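Local atomic coordinates of Succinylglutamatedesuccinylase/aspartoacylase (Rhodobacter sphaeroides 2.4.1, PDB entry 3CDX), a protein that probably hydrolyses amide or ester bonds as a metal-dependent enzyme of the succinylglutamate desuccinylase/aspartoacylase family, and binds a calcium ion in this crystal. Residues T46-G51 with E83-R88; S52-L57 with M240-G245. All coordinates share one frame; numbering follows the deposited sequence.

Contact 1. Residues T46-G51 with E83-R88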
loop_
_atom_site.group_PDB
_atom_site.type_symbol
_atom_site.label_atom_id
_atom_site.label_comp_id
_atom_site.label_asym_id
_atom_site.label_seq_id
_atom_site.Cartn_x
_atom_site.Cartn_y
_atom_site.Cartn_z
ATOM N N THR A 46 7.327 15.472 -30.898
ATOM C CA THR A 46 8.113 16.209 -31.878
ATOM C C THR A 46 7.543 15.861 -33.255
ATOM O O THR A 46 7.271 14.683 -33.562
ATOM C CB THR A 46 9.634 15.855 -31.832
ATOM O OG1 THR A 46 10.145 16.068 -30.510
ATOM C CG2 THR A 46 10.447 16.758 -32.787
ATOM N N VAL A 47 7.326 16.895 -34.067
ATOM C CA VAL A 47 6.829 16.723 -35.441
ATOM C C VAL A 47 7.745 17.495 -36.358
ATOM O O VAL A 47 8.081 18.668 -36.081
ATOM C CB VAL A 47 5.340 17.148 -35.639
ATOM C CG1 VAL A 47 5.147 18.642 -35.375
ATOM C CG2 VAL A 47 4.843 16.804 -37.060
ATOM N N VAL A 48 8.186 16.805 -37.411
ATOM C CA VAL A 48 8.926 17.423 -38.511
ATOM C C VAL A 48 8.068 17.260 -39.775
ATOM O O VAL A 48 7.685 16.143 -40.148
ATOM C CB VAL A 48 10.344 16.781 -38.706
ATOM C CG1 VAL A 48 11.061 17.382 -39.895
ATOM C CG2 VAL A 48 11.201 16.940 -37.458
ATOM N N LYS A 49 7.770 18.384 -40.421
ATOM C CA LYS A 49 7.027 18.379 -41.671
ATOM C C LYS A 49 7.785 19.194 -42.730
ATOM O O LYS A 49 8.194 20.320 -42.492
ATOM C CB LYS A 49 5.609 18.910 -41.451
ATOM C CG LYS A 49 4.666 18.793 -42.665
ATOM C CD LYS A 49 3.292 19.373 -42.357
ATOM C CE LYS A 49 2.657 20.062 -43.570
ATOM N NZ LYS A 49 2.419 19.125 -44.670
ATOM N N ASN A 50 7.968 18.596 -43.898
ATOM C CA ASN A 50 8.582 19.278 -45.035
ATOM C C ASN A 50 8.134 18.624 -46.321
ATOM O O ASN A 50 8.036 17.383 -46.420
ATOM C CB ASN A 50 10.112 19.214 -44.947
ATOM C CG ASN A 50 10.820 20.054 -46.025
ATOM O OD1 ASN A 50 10.628 21.261 -46.117
ATOM N ND2 ASN A 50 11.672 19.406 -46.816
ATOM N N GLY A 51 7.862 19.470 -47.311
ATOM C CA GLY A 51 7.694 19.024 -48.685
ATOM C C GLY A 51 6.495 18.136 -48.805
ATOM O O GLY A 51 5.426 18.451 -48.270
ATOM N N GLU A 83 14.595 19.809 -43.280
ATOM C CA GLU A 83 15.198 19.742 -44.593
ATOM C C GLU A 83 15.580 18.333 -45.065
ATOM O O GLU A 83 15.786 18.139 -46.266
ATOM C CB GLU A 83 16.405 20.681 -44.653
ATOM C CG GLU A 83 17.637 20.095 -44.007
ATOM C CD GLU A 83 18.618 21.158 -43.586
ATOM O OE1 GLU A 83 18.230 22.052 -42.799
ATOM O OE2 GLU A 83 19.785 21.093 -44.040
ATOM N N GLU A 84 15.691 17.350 -44.167
ATOM C CA GLU A 84 15.955 15.969 -44.633
ATOM C C GLU A 84 14.665 15.222 -44.977
ATOM O O GLU A 84 14.707 14.063 -45.426
ATOM C CB GLU A 84 16.707 15.126 -43.591
ATOM C CG GLU A 84 17.787 15.809 -42.766
ATOM C CD GLU A 84 18.162 14.977 -41.547
ATOM O OE1 GLU A 84 18.679 13.853 -41.739
ATOM O OE2 GLU A 84 17.939 15.439 -40.399
ATOM N N VAL A 85 13.528 15.874 -44.754
ATOM C CA VAL A 85 12.218 15.213 -44.749
ATOM C C VAL A 85 11.333 15.547 -45.952
ATOM O O VAL A 85 11.215 16.712 -46.342
ATOM C CB VAL A 85 11.502 15.499 -43.400
ATOM C CG1 VAL A 85 9.999 15.272 -43.454
ATOM C CG2 VAL A 85 12.142 14.655 -42.313
ATOM N N GLN A 86 10.749 14.503 -46.544
ATOM C CA GLN A 86 9.710 14.642 -47.566
ATOM C C GLN A 86 8.437 13.930 -47.145
ATOM O O GLN A 86 8.222 12.741 -47.422
ATOM C CB GLN A 86 10.203 14.203 -48.958
ATOM C CG GLN A 86 11.230 15.159 -49.578
ATOM C CD GLN A 86 10.637 16.493 -50.014
ATOM O OE1 GLN A 86 9.515 16.552 -50.538
ATOM N NE2 GLN A 86 11.386 17.574 -49.799
ATOM N N GLY A 87 7.602 14.683 -46.434
ATOM C CA GLY A 87 6.432 14.131 -45.796
ATOM C C GLY A 87 6.348 14.619 -44.359
ATOM O O GLY A 87 6.526 15.807 -44.081
ATOM N N ARG A 88 6.097 13.687 -43.435
ATOM C CA ARG A 88 5.852 14.057 -42.034
ATOM C C ARG A 88 6.209 12.913 -41.103
ATOM O O ARG A 88 5.816 11.763 -41.343
ATOM C CB ARG A 88 4.402 14.503 -41.818
ATOM C CG ARG A 88 4.138 15.094 -40.411
ATOM C CD ARG A 88 2.755 15.744 -40.271
ATOM N NE ARG A 88 1.720 14.871 -40.814
ATOM C CZ ARG A 88 0.433 15.182 -40.898
ATOM N NH1 ARG A 88 -0.409 14.310 -41.432
ATOM N NH2 ARG A 88 -0.019 16.353 -40.461
HETATM O O HOH W 1 4.962 17.210 -45.707
#

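Contact 2. Residues S52-L57 with M240-G245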
loop_
_atom_site.group_PDB
_atom_site.type_symbol
_atom_site.label_atom_id
_atom_site.label_comp_id
_atom_site.label_asym_id
_atom_site.label_seq_id
_atom_site.Cartn_x
_atom_site.Cartn_y
_atom_site.Cartn_z
ATOM N N SER A 52 6.699 16.993 -49.445
ATOM C CA SER A 52 5.604 16.147 -49.844
ATOM C C SER A 52 5.891 14.667 -49.582
ATOM O O SER A 52 6.915 14.126 -50.021
ATOM C CB SER A 52 5.328 16.372 -51.339
ATOM O OG SER A 52 3.957 16.198 -51.629
ATOM N N GLY A 53 4.970 13.997 -48.902
ATOM C CA GLY A 53 5.133 12.557 -48.618
ATOM C C GLY A 53 4.190 12.052 -47.543
ATOM O O GLY A 53 3.341 12.814 -47.062
ATOM N N PRO A 54 4.313 10.758 -47.193
ATOM C CA PRO A 54 3.449 10.099 -46.219
ATOM C C PRO A 54 3.833 10.470 -44.780
ATOM O O PRO A 54 4.898 11.095 -44.538
ATOM C CB PRO A 54 3.683 8.611 -46.493
ATOM C CG PRO A 54 5.063 8.532 -47.030
ATOM C CD PRO A 54 5.298 9.826 -47.778
ATOM N N THR A 55 2.950 10.132 -43.837
ATOM C CA THR A 55 3.231 10.437 -42.440
ATOM C C THR A 55 3.667 9.146 -41.772
ATOM O O THR A 55 2.962 8.150 -41.871
ATOM C CB THR A 55 2.010 11.056 -41.721
ATOM O OG1 THR A 55 1.755 12.377 -42.239
ATOM C CG2 THR A 55 2.256 11.151 -40.162
ATOM N N VAL A 56 4.824 9.180 -41.097
ATOM C CA VAL A 56 5.286 8.049 -40.286
ATOM C C VAL A 56 5.139 8.356 -38.807
ATOM O O VAL A 56 5.689 9.320 -38.312
ATOM C CB VAL A 56 6.768 7.698 -40.595
ATOM C CG1 VAL A 56 7.264 6.602 -39.667
ATOM C CG2 VAL A 56 6.928 7.316 -42.102
ATOM N N LEU A 57 4.396 7.515 -38.092
ATOM C CA LEU A 57 4.207 7.735 -36.660
ATOM C C LEU A 57 5.009 6.707 -35.884
ATOM O O LEU A 57 4.841 5.495 -36.089
ATOM C CB LEU A 57 2.723 7.709 -36.292
ATOM C CG LEU A 57 2.319 7.558 -34.813
ATOM C CD1 LEU A 57 2.674 8.797 -33.957
ATOM C CD2 LEU A 57 0.841 7.204 -34.717
ATOM N N MET A 240 9.882 4.507 -46.820
ATOM C CA MET A 240 8.661 5.197 -47.160
ATOM C C MET A 240 8.924 6.401 -48.054
ATOM O O MET A 240 7.970 7.054 -48.498
ATOM C CB MET A 240 7.895 5.592 -45.888
ATOM C CG MET A 240 7.329 4.379 -45.158
ATOM S SD MET A 240 5.950 3.499 -45.917
ATOM C CE MET A 240 4.735 4.821 -45.822
ATOM N N GLY A 241 10.212 6.679 -48.291
ATOM C CA GLY A 241 10.668 7.802 -49.115
ATOM C C GLY A 241 10.592 9.153 -48.439
ATOM O O GLY A 241 10.511 10.192 -49.105
ATOM N N VAL A 242 10.633 9.152 -47.103
ATOM C CA VAL A 242 10.520 10.380 -46.302
ATOM C C VAL A 242 11.906 11.016 -46.101
ATOM O O VAL A 242 12.037 12.220 -46.018
ATOM C CB VAL A 242 9.772 10.098 -44.945
ATOM C CG1 VAL A 242 9.749 11.310 -44.030
ATOM C CG2 VAL A 242 8.373 9.620 -45.228
ATOM N N ILE A 243 12.940 10.185 -46.028
ATOM C CA ILE A 243 14.298 10.678 -46.023
ATOM C C ILE A 243 15.095 9.916 -47.076
ATOM O O ILE A 243 14.688 8.845 -47.523
ATOM C CB ILE A 243 14.987 10.549 -44.621
ATOM C CG1 ILE A 243 15.401 9.103 -44.356
ATOM C CG2 ILE A 243 14.055 11.088 -43.507
ATOM C CD1 ILE A 243 16.055 8.865 -43.016
ATOM N N GLU A 244 16.251 10.468 -47.435
ATOM C CA GLU A 244 17.079 9.942 -48.525
ATOM C C GLU A 244 17.781 8.629 -48.127
ATOM O O GLU A 244 18.244 8.456 -46.981
ATOM C CB GLU A 244 18.099 11.004 -48.975
ATOM C CG GLU A 244 17.464 12.360 -49.413
ATOM C CD GLU A 244 18.427 13.588 -49.285
ATOM O OE1 GLU A 244 19.412 13.649 -50.075
ATOM O OE2 GLU A 244 18.184 14.488 -48.401
ATOM N N GLY A 245 17.831 7.700 -49.078
ATOM C CA GLY A 245 18.671 6.535 -48.952
ATOM C C GLY A 245 17.868 5.283 -49.072
ATOM O O GLY A 245 16.672 5.335 -49.352
HETATM O O HOH W 2 8.284 11.606 -50.126
#

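Contact 1. Residues T46-G51 with E83-R88
Asn50 and Gly87 form an antiparallel hydrogen-bonded pair where strand 40-50 runs out beside the start of strand 87-92. Asn50 N donates to Gly87 O over 3.1 Å, and Gly87 N returns a shorter bond of 2.7 Å to Asn50 O with an N-H...O angle of 171°. One step back, Lys49 and Arg88 make the non-hydrogen-bonded pair.

The side chain of Asn50 can be followed outward. CB lies against Val85 O at 3.1 Å, and CG remains near the same oxygen. With CG anti to the backbone N (chi1 -173°), the amide is carried along the 83-88 backbone, where ND2 donates to Val85 O at 2.8 Å. Val85 O lies only 11° out of the Asn50 amide plane, so this bond helps to set the rotation of the group. Asn50 thus adds a third bond just past the end of the regular pairing. The steeply turned Gln86 amide brings NE2 within 3.5 Å of Asn50 ND2, donor beside donor without a bond; its OE1 accepts from Ser52 N.

Val48 and Val85 meet through methyl groups, CG1 on CG2 at 3.8 Å. On the face of Lys49 and Arg88, Val47 CG2 touches CG and CD of Arg88, whose guanidinium reaches beyond the strands to Phe17 O and Thr55 OG1. Water 1 lies within hydrogen-bonding distance of both Gly87 O (2.7 Å) and Gly51 O.

Gly87 has a positive phi at which a CB would collide with the carbonyl oxygen of Gln86, so the backbone shape suits glycine. The chemistry is that of a strand end closed mainly by backbone polar groups: one amide side chain extends the pairing, while valine methyls and the aliphatic part of an arginine cover its flanks.

Contact 2. Residues S52-L57 with M240-G245
Met240 closes over Pro54 at the C-terminal end of helix 223-239, where the chain leaves the helix through a Schellman motif and packs against the entry to strand 55-60. Met240 O lies 3.6 Å from Pro54 CG. The side chain bends at chi2 and chi3 (-71° and -65°), folding the thioether back and bringing the terminal CE alongside the proline ring, 3.9 Å from CG and almost as near to CB. Farther up the same side chain, CG makes a looser approach to Val56 CG2. Ile144 of strand 144-148 also touches Met240.

Gly241 follows with the positive phi of the Schellman turn. Its carbonyl is linked to the other segment through solvent: water 2 lies within hydrogen-bonding distance of both Gly241 O and Ser52 O.

Val242 is buried and supplies the other wall around the proline. Because CG2 stands anti to the carbonyl carbon, with CG1 anti to the backbone N, it is CG2 that meets the strand, 3.9 Å from Pro54 CG and 4.1 Å from Val56 CG2. Pro54 CG is therefore approached by both the methionine methyl and a valine methyl. Replacing Pro54 by an alanine would remove CG and CD, and is likely to open a gap between Met240 CE and Val242 CG2 and leave the methionine end freer to turn. Val242 also packs on Val85 and on Val89 of strand 87-92, so it touches both strands as well as the loop before the second.

The backbone just before the strand takes part too: Val242 CG2 rests 3.8 Å from Pro54 O.

How the contacts relate
Contact 1 and contact 2 are neighbours in one part of the fold, with centres about 8 Å apart, and both lie away from the calcium site. Strand 87-92 is common ground: it pairs antiparallel with strand 40-50 and parallel with strand 55-60. Contact 1 joins strand to strand and is bonded through backbone and amide groups, with 449 Å² buried; contact 2 sets a helix-end loop on a strand, has apolar side-chain contacts and carbonyl oxygens against carbon, with no direct hydrogen bond between its segments, and buries 214 Å². Each is partly buried, with solvent at its polar margin. They meet where Gln86 N and Val56 N probably bond Val242 O and Arg88 O, respectively.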